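Local coordinates for Non-structural polyprotein (PDB 4GUA) that probably cleaves the Sindbis virus replication polyprotein through its nsP2 cysteine protease, here still joined to the macro and zinc-binding domains of nsP3, at residues S10-V15 against A45-H50. Numbering follows the deposited sequence.
Sequences SCKTNV and ADDKPH
The Lys12 chain covers one face of the Asp47 carboxylate, with its CD 4.1 Å from CG of Asp47; on the opposite side Asn14 OD1 stands off beyond OD1, its amide plane turned 46° from the carboxylate, and the Thr13 hydroxyl lies out past the oxygen edge, 3.5 Å from OD2 of Asp47. OG1 of Thr13 hydrogen-bonds OD1 of Asn14 from above its carbonyl plane. The oxygen edge meets two consecutive backbone amides: Thr13 N gives its hydrogen to OD2 of Asp47 at 2.8 Å, and Asn14 N to OD1 of Asp47 at 2.7 Å. Both arrive syn, within 20° of the carboxylate plane, so the paired bonds fix the group's rotation. With its CG anti to its own backbone N (chi1 -166°), Asp47 reaches across from the Schellman motif that ends helix 42-45. The receiving loop runs into helix 16-27, with Val15 at its N-cap; in a clan CA peptidase this helix probably carries the nucleophilic cysteine at its start. Lys12 bends at chi2 and passes Asp47 in the opposite direction to hydrogen-bond Phe44 O. Trp17 NE1 bonds Lys48 O and, weakly, Asn14 O. CB of Asn14 packs 4.3 Å from CD of Pro49, and both side chains touch Phe214.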
loop_
_atom_site.group_PDB
_atom_site.type_symbol
_atom_site.label_atom_id
_atom_site.label_comp_id
_atom_site.label_asym_id
_atom_site.label_seq_id
_atom_site.Cartn_x
_atom_site.Cartn_y
_atom_site.Cartn_z
ATOM N N SER A 10 -32.872 -18.478 -0.949
ATOM C CA SER A 10 -34.075 -18.561 -1.767
ATOM C C SER A 10 -34.232 -17.357 -2.694
ATOM O O SER A 10 -34.113 -16.212 -2.259
ATOM C CB SER A 10 -35.300 -18.662 -0.857
ATOM O OG SER A 10 -36.495 -18.775 -1.608
ATOM N N CYS A 11 -34.520 -17.628 -3.968
ATOM C CA CYS A 11 -34.751 -16.579 -4.960
ATOM C C CYS A 11 -33.550 -15.662 -5.178
ATOM O O CYS A 11 -33.721 -14.467 -5.403
ATOM C CB CYS A 11 -35.968 -15.742 -4.575
ATOM S SG CYS A 11 -37.485 -16.705 -4.385
ATOM N N LYS A 12 -32.341 -16.211 -5.100
ATOM C CA LYS A 12 -31.123 -15.425 -5.318
ATOM C C LYS A 12 -30.264 -16.097 -6.380
ATOM O O LYS A 12 -29.759 -17.205 -6.169
ATOM C CB LYS A 12 -30.319 -15.273 -4.016
ATOM C CG LYS A 12 -31.065 -14.568 -2.891
ATOM C CD LYS A 12 -30.965 -13.060 -3.053
ATOM C CE LYS A 12 -31.856 -12.322 -2.079
ATOM N NZ LYS A 12 -31.574 -10.862 -2.087
ATOM N N THR A 13 -30.100 -15.433 -7.523
ATOM C CA THR A 13 -29.367 -16.048 -8.624
ATOM C C THR A 13 -27.842 -15.916 -8.489
ATOM O O THR A 13 -27.142 -16.829 -8.924
ATOM C CB THR A 13 -29.847 -15.560 -10.045
ATOM O OG1 THR A 13 -29.321 -14.267 -10.350
ATOM C CG2 THR A 13 -31.366 -15.540 -10.131
ATOM N N ASN A 14 -27.288 -14.815 -7.966
ATOM C CA ASN A 14 -25.834 -14.855 -7.771
ATOM C C ASN A 14 -25.357 -14.783 -6.327
ATOM O O ASN A 14 -24.775 -13.792 -5.930
ATOM C CB ASN A 14 -25.229 -13.652 -8.483
ATOM C CG ASN A 14 -25.798 -13.460 -9.861
ATOM O OD1 ASN A 14 -26.696 -12.639 -10.053
ATOM N ND2 ASN A 14 -25.297 -14.221 -10.829
ATOM N N VAL A 15 -25.491 -15.863 -5.573
ATOM C CA VAL A 15 -24.956 -15.906 -4.215
ATOM C C VAL A 15 -23.913 -17.002 -3.992
ATOM O O VAL A 15 -23.567 -17.305 -2.853
ATOM C CB VAL A 15 -26.050 -15.832 -3.137
ATOM C CG1 VAL A 15 -26.861 -14.554 -3.344
ATOM C CG2 VAL A 15 -26.928 -17.051 -3.166
ATOM N N ALA A 45 -28.252 -8.685 -0.588
ATOM C CA ALA A 45 -29.578 -8.067 -0.609
ATOM C C ALA A 45 -30.046 -7.717 -2.023
ATOM O O ALA A 45 -31.226 -7.833 -2.333
ATOM C CB ALA A 45 -29.571 -6.822 0.249
ATOM N N ASP A 46 -29.121 -7.257 -2.861
ATOM C CA ASP A 46 -29.421 -6.906 -4.248
ATOM C C ASP A 46 -29.113 -8.020 -5.249
ATOM O O ASP A 46 -29.201 -7.801 -6.451
ATOM C CB ASP A 46 -28.666 -5.644 -4.643
ATOM C CG ASP A 46 -29.131 -4.426 -3.864
ATOM O OD1 ASP A 46 -30.279 -4.457 -3.368
ATOM O OD2 ASP A 46 -28.356 -3.445 -3.752
ATOM N N ASP A 47 -28.712 -9.189 -4.752
ATOM C CA ASP A 47 -28.453 -10.365 -5.589
ATOM C C ASP A 47 -27.420 -10.097 -6.679
ATOM O O ASP A 47 -27.730 -10.160 -7.870
ATOM C CB ASP A 47 -29.758 -10.855 -6.216
ATOM C CG ASP A 47 -29.640 -12.245 -6.808
ATOM O OD1 ASP A 47 -28.586 -12.892 -6.624
ATOM O OD2 ASP A 47 -30.612 -12.696 -7.453
ATOM N N LYS A 48 -26.195 -9.781 -6.261
ATOM C CA LYS A 48 -25.112 -9.459 -7.191
ATOM C C LYS A 48 -23.863 -10.314 -6.993
ATOM O O LYS A 48 -23.624 -10.829 -5.905
ATOM C CB LYS A 48 -24.780 -7.967 -7.079
ATOM C CG LYS A 48 -25.983 -7.111 -7.453
ATOM C CD LYS A 48 -25.748 -5.629 -7.342
ATOM C CE LYS A 48 -26.920 -4.854 -7.949
ATOM N NZ LYS A 48 -26.628 -3.402 -8.190
ATOM N N PRO A 49 -23.064 -10.482 -8.056
ATOM C CA PRO A 49 -21.827 -11.252 -7.904
ATOM C C PRO A 49 -20.877 -10.586 -6.919
ATOM O O PRO A 49 -20.915 -9.369 -6.764
ATOM C CB PRO A 49 -21.238 -11.258 -9.324
ATOM C CG PRO A 49 -21.836 -10.084 -9.991
ATOM C CD PRO A 49 -23.220 -9.967 -9.427
ATOM N N HIS A 50 -20.065 -11.380 -6.237
ATOM C CA HIS A 50 -19.192 -10.858 -5.197
ATOM C C HIS A 50 -18.049 -11.834 -4.896
ATOM O O HIS A 50 -18.131 -13.012 -5.243
ATOM C CB HIS A 50 -20.010 -10.592 -3.941
ATOM C CG HIS A 50 -19.304 -9.749 -2.927
ATOM N ND1 HIS A 50 -18.509 -8.679 -3.272
ATOM C CD2 HIS A 50 -19.282 -9.814 -1.576
ATOM C CE1 HIS A 50 -18.019 -8.128 -2.178
ATOM N NE2 HIS A 50 -18.475 -8.796 -1.135
#